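Local coordinates for probable GGDEF family protein (Chromobacterium violaceum, PDB 3NJA), which is of unknown function but carries a PAS fold, a probable sensory module, and may control cyclic di-GMP synthesis through a GGDEF domain, at residues D15-L23 and W32-F40. Numbering follows the deposited sequence.
Sequences DAGIGSWVL and WSQAVHDIF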
ATOM      1  N   ASP B  15      32.614   3.103  -6.220  1.00146.38           N
ATOM      2  CA  ASP B  15      31.167   2.927  -6.230  1.00144.19           C
ATOM      3  C   ASP B  15      30.528   3.649  -7.419  1.00146.48           C
ATOM      4  O   ASP B  15      30.904   4.777  -7.741  1.00149.96           O
ATOM      5  CB  ASP B  15      30.560   3.428  -4.917  1.00143.33           C
ATOM      6  CG  ASP B  15      29.083   3.111  -4.800  1.00143.69           C
ATOM      7  OD1 ASP B  15      28.321   3.967  -4.293  1.00145.34           O
ATOM      8  OD2 ASP B  15      28.683   2.005  -5.222  1.00139.19           O
ATOM      9  N   ALA B  16      29.566   2.993  -8.066  1.00144.53           N
ATOM     10  CA  ALA B  16      28.873   3.570  -9.220  1.00142.86           C
ATOM     11  C   ALA B  16      27.497   4.110  -8.846  1.00143.63           C
ATOM     12  O   ALA B  16      26.823   4.735  -9.668  1.00145.14           O
ATOM     13  CB  ALA B  16      28.753   2.547 -10.340  1.00139.11           C
ATOM     14  N   GLY B  17      27.081   3.856  -7.609  1.00141.35           N
ATOM     15  CA  GLY B  17      25.843   4.405  -7.078  1.00134.00           C
ATOM     16  C   GLY B  17      24.582   3.649  -7.461  1.00127.33           C
ATOM     17  O   GLY B  17      24.630   2.480  -7.847  1.00122.79           O
ATOM     18  N   ILE B  18      23.449   4.338  -7.345  1.00124.74           N
ATOM     19  CA  ILE B  18      22.128   3.786  -7.649  1.00111.17           C
ATOM     20  C   ILE B  18      22.047   3.252  -9.082  1.00 96.11           C
ATOM     21  O   ILE B  18      22.608   3.844 -10.010  1.00 98.26           O
ATOM     22  CB  ILE B  18      21.004   4.861  -7.441  1.00 96.30           C
ATOM     23  CG1 ILE B  18      21.068   5.472  -6.034  1.00102.59           C
ATOM     24  CG2 ILE B  18      19.612   4.280  -7.718  1.00 83.35           C
ATOM     25  CD1 ILE B  18      22.216   6.458  -5.809  1.00106.74           C
ATOM     26  N   GLY B  19      21.350   2.136  -9.262  1.00 75.04           N
ATOM     27  CA  GLY B  19      21.101   1.626 -10.597  1.00 68.63           C
ATOM     28  C   GLY B  19      19.631   1.752 -10.941  1.00 66.92           C
ATOM     29  O   GLY B  19      18.767   1.637 -10.062  1.00 68.15           O
ATOM     30  N   SER B  20      19.330   2.002 -12.212  1.00 59.19           N
ATOM     31  CA  SER B  20      17.930   2.017 -12.632  1.00 65.41           C
ATOM     32  C   SER B  20      17.708   1.091 -13.812  1.00 56.97           C
ATOM     33  O   SER B  20      18.608   0.879 -14.633  1.00 50.47           O
ATOM     34  CB  SER B  20      17.399   3.445 -12.908  1.00 67.42           C
ATOM     35  OG  SER B  20      18.230   4.176 -13.804  1.00 67.77           O
ATOM     36  N   TRP B  21      16.496   0.549 -13.887  1.00 55.81           N
ATOM     37  CA  TRP B  21      16.198  -0.547 -14.799  1.00 60.05           C
ATOM     38  C   TRP B  21      14.748  -0.530 -15.274  1.00 49.35           C
ATOM     39  O   TRP B  21      13.849  -0.120 -14.544  1.00 53.78           O
ATOM     40  CB  TRP B  21      16.452  -1.878 -14.085  1.00 49.52           C
ATOM     41  CG  TRP B  21      15.593  -2.009 -12.862  1.00 45.93           C
ATOM     42  CD1 TRP B  21      15.911  -1.631 -11.588  1.00 40.68           C
ATOM     43  CD2 TRP B  21      14.251  -2.516 -12.807  1.00 53.82           C
ATOM     44  NE1 TRP B  21      14.855  -1.890 -10.738  1.00 47.77           N
ATOM     45  CE2 TRP B  21      13.825  -2.429 -11.463  1.00 48.04           C
ATOM     46  CE3 TRP B  21      13.375  -3.046 -13.762  1.00 57.33           C
ATOM     47  CZ2 TRP B  21      12.567  -2.855 -11.052  1.00 50.39           C
ATOM     48  CZ3 TRP B  21      12.126  -3.467 -13.354  1.00 54.12           C
ATOM     49  CH2 TRP B  21      11.731  -3.367 -12.010  1.00 55.12           C
ATOM     50  N   VAL B  22      14.529  -1.034 -16.484  1.00 54.52           N
ATOM     51  CA  VAL B  22      13.182  -1.212 -17.016  1.00 59.33           C
ATOM     52  C   VAL B  22      12.977  -2.625 -17.556  1.00 59.97           C
ATOM     53  O   VAL B  22      13.802  -3.125 -18.314  1.00 69.50           O
ATOM     54  CB  VAL B  22      12.905  -0.225 -18.154  1.00 58.01           C
ATOM     55  CG1 VAL B  22      11.577  -0.558 -18.823  1.00 55.76           C
ATOM     56  CG2 VAL B  22      12.925   1.212 -17.629  1.00 60.23           C
ATOM     57  N   LEU B  23      11.879  -3.267 -17.165  1.00 57.08           N
ATOM     58  CA  LEU B  23      11.535  -4.581 -17.707  1.00 61.83           C
ATOM     59  C   LEU B  23      10.324  -4.523 -18.633  1.00 63.05           C
ATOM     60  O   LEU B  23       9.175  -4.416 -18.186  1.00 61.41           O
ATOM     61  CB  LEU B  23      11.289  -5.601 -16.590  1.00 59.01           C
ATOM     62  CG  LEU B  23      10.787  -6.972 -17.049  1.00 54.22           C
ATOM     63  CD1 LEU B  23      11.863  -7.709 -17.827  1.00 61.49           C
ATOM     64  CD2 LEU B  23      10.334  -7.796 -15.854  1.00 48.06           C
ATOM     65  N   TRP B  32      19.238  -2.106 -18.562  1.00 64.25           N
ATOM     66  CA  TRP B  32      20.048  -1.754 -17.407  1.00 69.25           C
ATOM     67  C   TRP B  32      20.899  -0.534 -17.679  1.00 64.94           C
ATOM     68  O   TRP B  32      21.468  -0.415 -18.756  1.00 66.01           O
ATOM     69  CB  TRP B  32      20.958  -2.914 -17.026  1.00 74.45           C
ATOM     70  CG  TRP B  32      20.278  -3.928 -16.188  1.00 76.13           C
ATOM     71  CD1 TRP B  32      18.960  -3.947 -15.830  1.00 70.75           C
ATOM     72  CD2 TRP B  32      20.874  -5.079 -15.592  1.00 73.18           C
ATOM     73  NE1 TRP B  32      18.701  -5.041 -15.043  1.00 68.45           N
ATOM     74  CE2 TRP B  32      19.861  -5.752 -14.879  1.00 72.73           C
ATOM     75  CE3 TRP B  32      22.169  -5.603 -15.584  1.00 74.74           C
ATOM     76  CZ2 TRP B  32      20.102  -6.931 -14.172  1.00 76.37           C
ATOM     77  CZ3 TRP B  32      22.407  -6.775 -14.881  1.00 79.40           C
ATOM     78  CH2 TRP B  32      21.378  -7.427 -14.187  1.00 75.72           C
ATOM     79  N   SER B  33      20.977   0.374 -16.707  1.00 61.27           N
ATOM     80  CA  SER B  33      21.989   1.420 -16.753  1.00 65.77           C
ATOM     81  C   SER B  33      23.312   0.761 -16.391  1.00 57.88           C
ATOM     82  O   SER B  33      23.323  -0.250 -15.697  1.00 56.65           O
ATOM     83  CB  SER B  33      21.674   2.546 -15.767  1.00 67.72           C
ATOM     84  OG  SER B  33      21.900   2.145 -14.428  1.00 74.55           O
ATOM     85  N   GLN B  34      24.422   1.319 -16.858  1.00 63.92           N
ATOM     86  CA  GLN B  34      25.728   0.743 -16.535  1.00 73.56           C
ATOM     87  C   GLN B  34      25.899   0.650 -15.016  1.00 72.21           C
ATOM     88  O   GLN B  34      26.688  -0.147 -14.518  1.00 79.18           O
ATOM     89  CB  GLN B  34      26.871   1.544 -17.176  1.00 76.86           C
ATOM     90  CG  GLN B  34      28.284   1.062 -16.815  1.00 80.69           C
ATOM     91  CD  GLN B  34      28.598  -0.338 -17.335  1.00 80.69           C
ATOM     92  OE1 GLN B  34      28.474  -0.620 -18.529  1.00 75.52           O
ATOM     93  NE2 GLN B  34      29.018  -1.220 -16.435  1.00 85.18           N
ATOM     94  N   ALA B  35      25.138   1.454 -14.287  1.00 66.00           N
ATOM     95  CA  ALA B  35      25.206   1.439 -12.832  1.00 68.02           C
ATOM     96  C   ALA B  35      24.704   0.123 -12.235  1.00 72.91           C
ATOM     97  O   ALA B  35      25.194  -0.308 -11.190  1.00 73.67           O
ATOM     98  CB  ALA B  35      24.441   2.621 -12.251  1.00 55.22           C
ATOM     99  N   VAL B  36      23.727  -0.502 -12.892  1.00 66.97           N
ATOM    100  CA  VAL B  36      23.213  -1.802 -12.463  1.00 60.81           C
ATOM    101  C   VAL B  36      24.242  -2.889 -12.760  1.00 71.61           C
ATOM    102  O   VAL B  36      24.682  -3.621 -11.865  1.00 69.39           O
ATOM    103  CB  VAL B  36      21.899  -2.165 -13.187  1.00 62.14           C
ATOM    104  CG1 VAL B  36      21.503  -3.598 -12.877  1.00 57.28           C
ATOM    105  CG2 VAL B  36      20.765  -1.192 -12.810  1.00 55.60           C
ATOM    106  N   HIS B  37      24.628  -2.977 -14.029  1.00 73.01           N
ATOM    107  CA  HIS B  37      25.691  -3.874 -14.449  1.00 69.00           C
ATOM    108  C   HIS B  37      26.843  -3.852 -13.467  1.00 76.63           C
ATOM    109  O   HIS B  37      27.524  -4.864 -13.272  1.00 69.43           O
ATOM    110  CB  HIS B  37      26.210  -3.477 -15.823  1.00 66.23           C
ATOM    111  CG  HIS B  37      25.392  -4.017 -16.949  1.00 71.53           C
ATOM    112  ND1 HIS B  37      25.420  -5.344 -17.313  1.00 68.66           N
ATOM    113  CD2 HIS B  37      24.517  -3.411 -17.785  1.00 73.57           C
ATOM    114  CE1 HIS B  37      24.599  -5.534 -18.331  1.00 68.30           C
ATOM    115  NE2 HIS B  37      24.040  -4.376 -18.637  1.00 74.02           N
ATOM    116  N   ASP B  38      27.065  -2.689 -12.863  1.00 76.96           N
ATOM    117  CA  ASP B  38      28.171  -2.523 -11.938  1.00 77.35           C
ATOM    118  C   ASP B  38      27.870  -3.194 -10.608  1.00 77.92           C
ATOM    119  O   ASP B  38      28.748  -3.802 -10.009  1.00 80.57           O
ATOM    120  CB  ASP B  38      28.510  -1.041 -11.744  1.00 75.58           C
ATOM    121  CG  ASP B  38      29.250  -0.443 -12.940  1.00 81.42           C
ATOM    122  OD1 ASP B  38      29.729  -1.214 -13.803  1.00 86.42           O
ATOM    123  OD2 ASP B  38      29.354   0.801 -13.015  1.00 83.23           O
ATOM    124  N   ILE B  39      26.634  -3.102 -10.137  1.00 73.77           N
ATOM    125  CA  ILE B  39      26.336  -3.743  -8.866  1.00 74.91           C
ATOM    126  C   ILE B  39      26.209  -5.259  -9.046  1.00 69.68           C
ATOM    127  O   ILE B  39      26.443  -6.032  -8.110  1.00 68.70           O
ATOM    128  CB  ILE B  39      25.120  -3.118  -8.147  1.00 79.16           C
ATOM    129  CG1 ILE B  39      23.996  -4.131  -7.990  1.00 79.53           C
ATOM    130  CG2 ILE B  39      24.612  -1.879  -8.880  1.00 83.83           C
ATOM    131  CD1 ILE B  39      22.779  -3.504  -7.369  1.00 82.36           C
ATOM    132  N   PHE B  40      25.898  -5.676 -10.269  1.00 58.83           N
ATOM    133  CA  PHE B  40      25.795  -7.100 -10.574  1.00 58.72           C
ATOM    134  C   PHE B  40      27.112  -7.778 -10.943  1.00 64.98           C
ATOM    135  O   PHE B  40      27.192  -9.008 -10.960  1.00 63.87           O
ATOM    136  CB  PHE B  40      24.762  -7.355 -11.671  1.00 40.73           C
ATOM    137  CG  PHE B  40      23.376  -7.509 -11.142  1.00 50.61           C
ATOM    138  CD1 PHE B  40      22.833  -8.769 -10.954  1.00 42.40           C
ATOM    139  CD2 PHE B  40      22.622  -6.386 -10.797  1.00 43.88           C
ATOM    140  CE1 PHE B  40      21.549  -8.918 -10.455  1.00 45.32           C
ATOM    141  CE2 PHE B  40      21.356  -6.529 -10.284  1.00 46.03           C
ATOM    142  CZ  PHE B  40      20.812  -7.802 -10.118  1.00 46.93           C
TER
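S33 OG is approached by backbone N-H groups from both segments. Across the contact S20 N reaches it at 3.4 Å with an almost straight N-H...O angle of 169°, a long, weak bond; within its own segment OG points toward A35 N, but that capping bond is weak, strongly bent and doubtful, as the placing of A35 N is uncertain. S33 stands at the N-cap position of helix 34-40. OG lies between the backbone N and carbonyl carbon of S33 (chi1 73°), a position from which both N-H groups can be faced. The firmer link runs the other way: S33 N donates to S20 O at 3.2 Å, so S20 both gives to and takes from the cap residue. One residue on, W21 and W32 form an antiparallel non-hydrogen-bonded pair in the hairpin of strands 19-24 and 30-32. This hairpin followed by a helix is the N-terminal element of a PAS fold; the sheet runs on into a strand of the second subunit, whose T116 O accepts from W21 NE1, consistent with a domain-swapped PAS fold. The two side chains leave the strands on the same face, with W21 CB 3.7 Å from W32 CD1, an oblique approach. V36 CG1 sits over the centre of the W32 ring, 3.1 Å above its plane. The other branch, CG2, packs 3.6 Å from the bare CA of G19. Strand and helix axes approach to 6.3 Å at 109°, and A35 CB meets I18 O at 3.1 Å. At the exposed, poorly ordered end, A16 CB rests against D38 OD2.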